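Side-chain contacts in SPT6 (Antonospora locustae, PDB 2XP1), which is a transcription elongation factor and histone chaperone whose noncanonical tandem SH2 domains enable its interaction with RNA polymerase II: residues T138-Y141 / L147-Y150; N106-A111 / F129-P134; L49-A54 / V59-E64. All coordinates share one frame; numbering follows the deposited sequence.

Contact 1 of 3, residues T138-Y141 / L147-Y150; sequences TFAY and LEEY. With SO4 (sulfate ion), chain C.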
# COMPACT_ATOMS: atom_id res chain seq x y z
N THR A 138 -8.76 12.15 12.83
CA THR A 138 -9.46 11.62 13.99
C THR A 138 -10.92 11.38 13.67
O THR A 138 -11.62 12.27 13.20
CB THR A 138 -9.27 12.54 15.20
OG1 THR A 138 -7.87 12.66 15.46
CG2 THR A 138 -9.92 12.01 16.45
N PHE A 139 -11.36 10.14 13.87
CA PHE A 139 -12.76 9.75 13.84
C PHE A 139 -13.23 9.70 15.30
O PHE A 139 -12.79 8.83 16.05
CB PHE A 139 -12.93 8.36 13.21
CG PHE A 139 -14.30 7.78 13.38
CD1 PHE A 139 -15.43 8.50 12.94
CD2 PHE A 139 -14.49 6.54 13.98
CE1 PHE A 139 -16.72 7.97 13.09
CE2 PHE A 139 -15.78 6.00 14.14
CZ PHE A 139 -16.89 6.72 13.70
N ALA A 140 -14.11 10.63 15.66
CA ALA A 140 -14.65 10.77 17.02
C ALA A 140 -16.10 10.36 17.04
O ALA A 140 -16.88 10.76 16.18
CB ALA A 140 -14.54 12.21 17.51
N TYR A 141 -16.48 9.56 18.02
CA TYR A 141 -17.87 9.17 18.10
C TYR A 141 -18.42 9.07 19.50
O TYR A 141 -17.69 8.75 20.43
CB TYR A 141 -18.13 7.91 17.29
CG TYR A 141 -17.46 6.67 17.77
CD1 TYR A 141 -18.20 5.71 18.48
CD2 TYR A 141 -16.12 6.39 17.48
CE1 TYR A 141 -17.62 4.53 18.93
CE2 TYR A 141 -15.53 5.19 17.91
CZ TYR A 141 -16.29 4.27 18.63
OH TYR A 141 -15.76 3.07 19.08
N LEU A 147 -15.43 8.25 22.18
CA LEU A 147 -14.22 7.48 21.79
C LEU A 147 -13.57 8.11 20.54
O LEU A 147 -14.21 8.91 19.88
CB LEU A 147 -14.55 5.99 21.54
CG LEU A 147 -15.52 5.15 22.40
CD1 LEU A 147 -15.26 3.69 22.15
CD2 LEU A 147 -15.39 5.43 23.88
N GLU A 148 -12.33 7.74 20.23
CA GLU A 148 -11.60 8.34 19.11
C GLU A 148 -10.76 7.30 18.42
O GLU A 148 -10.25 6.42 19.08
CB GLU A 148 -10.64 9.41 19.57
CG GLU A 148 -11.25 10.72 19.94
CD GLU A 148 -10.25 11.58 20.68
OE1 GLU A 148 -9.08 11.17 20.83
OE2 GLU A 148 -10.64 12.67 21.12
N GLU A 149 -10.60 7.41 17.10
CA GLU A 149 -9.80 6.47 16.36
C GLU A 149 -9.04 7.20 15.30
O GLU A 149 -9.53 8.20 14.76
CB GLU A 149 -10.66 5.41 15.68
CG GLU A 149 -11.52 4.51 16.58
CD GLU A 149 -12.15 3.36 15.79
OE1 GLU A 149 -13.31 3.51 15.35
OE2 GLU A 149 -11.48 2.32 15.58
N TYR A 150 -7.87 6.69 14.95
CA TYR A 150 -7.06 7.38 13.99
C TYR A 150 -7.16 6.74 12.63
O TYR A 150 -7.02 5.52 12.49
CB TYR A 150 -5.60 7.40 14.44
CG TYR A 150 -5.29 8.35 15.60
CD1 TYR A 150 -5.97 9.56 15.76
CD2 TYR A 150 -4.31 8.03 16.54
CE1 TYR A 150 -5.69 10.43 16.81
CE2 TYR A 150 -4.01 8.89 17.60
CZ TYR A 150 -4.71 10.09 17.73
OH TYR A 150 -4.41 10.95 18.78
S SO4 C . -5.80 14.51 18.44
O1 SO4 C . -6.06 14.50 19.89
O2 SO4 C . -5.10 15.76 18.10
O3 SO4 C . -7.04 14.45 17.69
O4 SO4 C . -4.99 13.36 18.10
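The antiparallel beta hairpin of strands 136-142 and 146-153, part of the sheet in the C-terminal half of the tandem SH2 module, pairs Thr138, Phe139 and Tyr141 with Tyr150, Glu149 and Leu147. It illustrates how alternation along paired strands gives each face its own chemistry. Phe139 with Glu149 and Tyr141 with Leu147 form the hydrogen-bonded pairs; Phe139 N reaches Glu149 O at 2.8 Å, nearly straight at 167°. On their face, Tyr141 CG sits between the backbone N and the carbonyl carbon (chi1 66°), which carries the ring across Leu147. Leu147 CB lies over one ring face, 4.1 Å from the centroid and displaced toward the rim, while Leu147 CD1 packs tightly beside Tyr141 OH at 3.2 Å. The extended Glu149 runs alongside Phe139 and sets OE1 in the plane of that ring, at its edge, 3.5 Å from Phe139 CD2. The same carboxylate forms a salt bridge with Arg174 and accepts a hydrogen bond from Tyr159, so both oxygens are held.

On the other face, Thr138 OG1 lies in the plane of the Tyr150 ring, 3.4 Å from Tyr150 CE1. The two hydroxyls share one sulfate: Thr138 OG1 donates to O3 at 3.0 Å and Tyr150 OH to O4 at 2.6 Å. Ser130 OG and the amides of Arg131 and Lys132 also donate to it. These bonds to the anion, probably from the crystallisation liquor, come from hydroxyls and amides, with the Lys132 chain beside it, consistent with a pocket able to accept a tetrahedral oxyanion.

Contact 2 of 3, residues N106-A111 / F129-P134; sequences NSPEDA and FSRKYP. With SO4 (sulfate ion), chain C.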
# COMPACT_ATOMS: atom_id res chain seq x y z
N ASN A 106 -13.22 21.54 11.26
CA ASN A 106 -11.88 22.17 11.34
C ASN A 106 -11.21 22.16 12.69
O ASN A 106 -9.98 22.21 12.76
CB ASN A 106 -11.92 23.62 10.86
CG ASN A 106 -11.81 23.73 9.36
OD1 ASN A 106 -12.81 24.03 8.68
ND2 ASN A 106 -10.61 23.46 8.82
N SER A 107 -11.97 22.12 13.77
CA SER A 107 -11.31 21.88 15.05
C SER A 107 -12.05 20.86 15.92
O SER A 107 -13.29 20.77 15.88
CB SER A 107 -11.00 23.19 15.80
OG SER A 107 -11.84 23.39 16.93
N PRO A 108 -11.27 20.07 16.69
CA PRO A 108 -11.75 19.25 17.80
C PRO A 108 -12.71 20.04 18.68
O PRO A 108 -13.84 19.59 18.94
CB PRO A 108 -10.46 18.92 18.58
CG PRO A 108 -9.31 19.52 17.79
CD PRO A 108 -9.84 19.84 16.43
N GLU A 109 -12.23 21.21 19.12
CA GLU A 109 -12.98 22.17 19.93
C GLU A 109 -14.36 22.48 19.31
O GLU A 109 -15.33 22.67 20.04
CB GLU A 109 -12.14 23.46 20.11
CG GLU A 109 -12.57 24.39 21.29
CD GLU A 109 -11.95 25.81 21.26
OE1 GLU A 109 -11.21 26.16 20.29
OE2 GLU A 109 -12.21 26.59 22.21
N ASP A 110 -14.43 22.50 17.98
CA ASP A 110 -15.66 22.85 17.25
C ASP A 110 -16.44 21.65 16.72
O ASP A 110 -17.60 21.78 16.33
CB ASP A 110 -15.35 23.85 16.13
CG ASP A 110 -15.31 25.31 16.62
OD1 ASP A 110 -16.05 25.64 17.59
OD2 ASP A 110 -14.53 26.12 16.05
N ALA A 111 -15.81 20.48 16.71
CA ALA A 111 -16.52 19.21 16.54
C ALA A 111 -17.06 18.78 17.91
O ALA A 111 -17.70 17.73 18.03
CB ALA A 111 -15.59 18.15 15.98
N PHE A 129 -8.86 16.65 11.72
CA PHE A 129 -7.46 16.24 11.61
C PHE A 129 -6.86 16.26 12.97
O PHE A 129 -7.19 17.13 13.75
CB PHE A 129 -6.67 17.17 10.70
CG PHE A 129 -6.95 16.93 9.26
CD1 PHE A 129 -7.56 17.89 8.50
CD2 PHE A 129 -6.65 15.72 8.68
CE1 PHE A 129 -7.83 17.67 7.18
CE2 PHE A 129 -6.96 15.49 7.37
CZ PHE A 129 -7.56 16.48 6.62
N SER A 130 -5.98 15.30 13.20
CA SER A 130 -5.22 15.18 14.45
C SER A 130 -4.10 16.20 14.47
O SER A 130 -3.37 16.34 13.48
CB SER A 130 -4.56 13.78 14.57
OG SER A 130 -3.78 13.68 15.77
N ARG A 131 -3.96 16.88 15.61
CA ARG A 131 -2.82 17.77 15.89
C ARG A 131 -1.69 17.02 16.64
O ARG A 131 -0.51 17.36 16.50
CB ARG A 131 -3.28 19.00 16.68
CG ARG A 131 -3.92 20.11 15.83
CD ARG A 131 -5.30 19.73 15.23
NE ARG A 131 -5.84 20.85 14.45
CZ ARG A 131 -6.85 20.81 13.58
NH1 ARG A 131 -7.55 19.70 13.32
NH2 ARG A 131 -7.16 21.94 12.95
N LYS A 132 -2.06 16.00 17.42
CA LYS A 132 -1.09 15.16 18.12
C LYS A 132 -0.32 14.32 17.13
O LYS A 132 0.87 14.07 17.32
CB LYS A 132 -1.78 14.28 19.17
CG LYS A 132 -2.68 15.03 20.13
CD LYS A 132 -2.91 14.25 21.44
CE LYS A 132 -3.90 14.98 22.38
NZ LYS A 132 -3.80 14.59 23.83
N TYR A 133 -0.99 13.90 16.05
CA TYR A 133 -0.33 13.12 15.00
C TYR A 133 -0.61 13.65 13.60
O TYR A 133 -1.46 13.14 12.86
CB TYR A 133 -0.58 11.59 15.15
CG TYR A 133 -0.28 11.08 16.56
CD1 TYR A 133 -1.27 11.06 17.53
CD2 TYR A 133 1.01 10.68 16.94
CE1 TYR A 133 -1.01 10.63 18.84
CE2 TYR A 133 1.29 10.25 18.26
CZ TYR A 133 0.26 10.22 19.19
OH TYR A 133 0.47 9.80 20.49
N PRO A 134 0.12 14.71 13.22
CA PRO A 134 -0.15 15.35 11.95
C PRO A 134 -0.07 14.29 10.89
O PRO A 134 0.92 13.56 10.83
CB PRO A 134 1.03 16.31 11.79
CG PRO A 134 1.41 16.64 13.18
CD PRO A 134 1.20 15.39 13.96
S SO4 C . -5.80 14.51 18.44
O1 SO4 C . -6.06 14.50 19.89
O2 SO4 C . -5.10 15.76 18.10
O3 SO4 C . -7.04 14.45 17.69
O4 SO4 C . -4.99 13.36 18.10
O HOH W 1 -9.73 19.35 11.02
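Arg131 sets one face of its guanidinium against Pro108 CD, which lies 3.9 Å from Arg131 NH1. The side chain bends at chi2 (69°), which brings its head back toward its own loop, and Arg131 NH1 donates to Phe129 O at 2.6 Å, with that oxygen near the guanidinium plane. Toward the other segment, Arg131 NH2 makes a weak bond to Asn106 O, 2.8 Å long but bent to 125°; Asp56 adds a salt bridge to the same nitrogen. A water accepts from both Arg131 NH1 and Phe129 N and donates weakly to Asn106 O.

Residues 130-135 join strand 124-129 to strand 136-142, by topology probably the place of the phosphate-binding (βB-βC) loop of canonical SH2 domains. Here it wraps a sulfate. Ser130 OG donates to sulfate O4 at 2.6 Å while accepting from Tyr133 N in an ST motif. The amides of Arg131 and Lys132 both donate to one oxygen, with Lys132 N 3.1 Å from sulfate O2. The Lys132 chain lies along the anion, its CE 3.3 Å from sulfate O1. A second ST motif shapes the facing loop, where Ser107 OG accepts from Asp110 N.

Contact 3 of 3, residues L49-A54 / V59-E64; sequences LVIKFA and VHMKIE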
# COMPACT_ATOMS: atom_id res chain seq x y z
N LEU A 49 9.36 16.88 2.18
CA LEU A 49 8.09 17.30 1.62
C LEU A 49 7.28 17.77 2.81
O LEU A 49 7.20 17.07 3.82
CB LEU A 49 7.42 16.07 0.99
CG LEU A 49 5.96 16.14 0.59
CD1 LEU A 49 5.85 17.10 -0.57
CD2 LEU A 49 5.45 14.74 0.17
N VAL A 50 6.70 18.96 2.69
CA VAL A 50 5.84 19.51 3.72
C VAL A 50 4.50 19.73 3.01
O VAL A 50 4.44 20.43 2.00
CB VAL A 50 6.38 20.86 4.30
CG1 VAL A 50 5.56 21.33 5.53
CG2 VAL A 50 7.88 20.75 4.68
N ILE A 51 3.46 19.06 3.52
CA ILE A 51 2.08 19.21 3.08
C ILE A 51 1.25 19.86 4.20
O ILE A 51 1.25 19.38 5.33
CB ILE A 51 1.45 17.86 2.74
CG1 ILE A 51 2.33 17.05 1.76
CG2 ILE A 51 0.11 18.05 2.15
CD1 ILE A 51 1.86 15.60 1.52
N LYS A 52 0.56 20.96 3.88
CA LYS A 52 -0.32 21.64 4.83
C LYS A 52 -1.66 20.88 4.87
O LYS A 52 -2.38 20.84 3.88
CB LYS A 52 -0.53 23.09 4.36
CG LYS A 52 -1.77 23.79 4.91
CD LYS A 52 -1.82 25.29 4.57
CE LYS A 52 -2.20 25.56 3.10
NZ LYS A 52 -1.94 27.01 2.70
N PHE A 53 -1.97 20.25 5.99
CA PHE A 53 -3.26 19.53 6.09
C PHE A 53 -4.36 20.50 6.45
O PHE A 53 -5.48 20.38 5.94
CB PHE A 53 -3.18 18.38 7.08
CG PHE A 53 -2.77 17.08 6.44
CD1 PHE A 53 -1.79 17.06 5.45
CD2 PHE A 53 -3.31 15.89 6.86
CE1 PHE A 53 -1.40 15.87 4.87
CE2 PHE A 53 -2.94 14.69 6.25
CZ PHE A 53 -1.99 14.69 5.27
N ALA A 54 -4.01 21.48 7.29
CA ALA A 54 -4.89 22.52 7.78
C ALA A 54 -3.96 23.58 8.35
O ALA A 54 -2.76 23.31 8.56
CB ALA A 54 -5.81 21.99 8.89
N VAL A 59 2.41 18.07 7.55
CA VAL A 59 3.05 16.78 7.50
C VAL A 59 4.39 16.96 6.78
O VAL A 59 4.44 17.53 5.67
CB VAL A 59 2.17 15.79 6.74
CG1 VAL A 59 2.94 14.57 6.39
CG2 VAL A 59 0.99 15.40 7.63
N HIS A 60 5.46 16.50 7.43
CA HIS A 60 6.82 16.53 6.92
C HIS A 60 7.27 15.12 6.57
O HIS A 60 7.42 14.29 7.48
CB HIS A 60 7.70 17.08 8.03
CG HIS A 60 7.41 18.51 8.35
ND1 HIS A 60 8.26 19.53 8.00
CD2 HIS A 60 6.33 19.10 8.91
CE1 HIS A 60 7.74 20.69 8.38
NE2 HIS A 60 6.57 20.45 8.94
N MET A 61 7.52 14.84 5.28
CA MET A 61 8.00 13.52 4.88
C MET A 61 9.39 13.53 4.27
O MET A 61 9.59 14.13 3.24
CB MET A 61 7.06 12.92 3.85
CG MET A 61 5.72 12.60 4.43
SD MET A 61 4.70 11.99 3.11
CE MET A 61 3.26 12.94 3.47
N LYS A 62 10.33 12.80 4.86
CA LYS A 62 11.68 12.69 4.33
C LYS A 62 11.70 12.14 2.85
O LYS A 62 11.08 11.13 2.55
CB LYS A 62 12.51 11.82 5.30
CG LYS A 62 14.00 11.71 5.01
CD LYS A 62 14.92 11.41 6.26
CE LYS A 62 14.66 10.01 6.89
NZ LYS A 62 15.57 9.70 8.08
N ILE A 63 12.36 12.87 1.94
CA ILE A 63 12.57 12.38 0.59
C ILE A 63 14.03 12.24 0.45
O ILE A 63 14.76 13.24 0.46
CB ILE A 63 12.11 13.37 -0.51
CG1 ILE A 63 10.58 13.57 -0.49
CG2 ILE A 63 12.58 12.90 -1.93
CD1 ILE A 63 10.11 14.78 -1.38
N GLU A 64 14.48 10.99 0.31
CA GLU A 64 15.90 10.71 0.15
C GLU A 64 16.35 10.77 -1.30
O GLU A 64 15.65 10.32 -2.21
CB GLU A 64 16.27 9.37 0.79
CG GLU A 64 16.09 9.39 2.29
CD GLU A 64 17.05 8.44 2.98
OE1 GLU A 64 18.27 8.64 2.78
OE2 GLU A 64 16.59 7.50 3.71
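Val59 meets Phe53 and Ile51 near the loop end of the antiparallel beta hairpin of strands 46-52 and 57-65, in the central sheet of the N-terminal SH2 fold. Its amide bonds to Ile51 O at 2.8 Å, almost straight at 173°, and Val59 O takes the Ile51 amide in return. The side chain sets CG2 over one face of the Phe53 ring, 3.8 Å from the centroid. Phe53 lies where the chain turns a corner: with Ala54 it faces Val57 in a classic beta bulge.

His60 points to the opposite side of the sheet and lies alongside Val50. With chi1 at -172°, Val50 turns CG1 over the imidazole face, 3.8 Å from the ring centroid. His60 ND1 is hydrogen-bonded to Arg39 and NE2 to Glu26, so both nitrogens are engaged and the rotation of the ring is fixed. A sulfate, probably from the crystallisation liquor, lies about 5 Å from this side chain; with Arg39 beside His60, the setting is consistent with the phosphate pocket known from canonical SH2 domains.

Met61 returns to the face of Val59 and closes a pair of backbone bonds with Leu49, of which Met61 N to Leu49 O is 2.7 Å. Its thioether bends at chi3, taking CE to Ile51 CD1 at 3.6 Å, while SD remains beside Leu49 CD2 at 4.1 Å. Helix 80-100 covers this face, with Val88 on Leu49, Leu92 on Ile51 and Tyr87 on Met61. Further along, Ile63 reaches back, placing its CD1 3.8 Å from Leu49 CB.

In the fold
From the N terminus, contact 3 comes first and closes the short hairpin loop between strands 46-52 and 57-65. The chain then runs through helix 80-100 into the second half, where contact 2 closes a longer excursion that includes helix 112-116 and strand 124-129. Contact 1 follows, closing the hairpin turn after strand 136-142. The three stand in series, neither nested nor crossed. Contact 2 nevertheless touches both others: Phe129 meets Phe53 edge-to-face and Pro134 packs on Val59, linking the two sheets, while its sulfate is shared with contact 1. Contacts 1 and 3 do not touch, their centres about 23 Å apart.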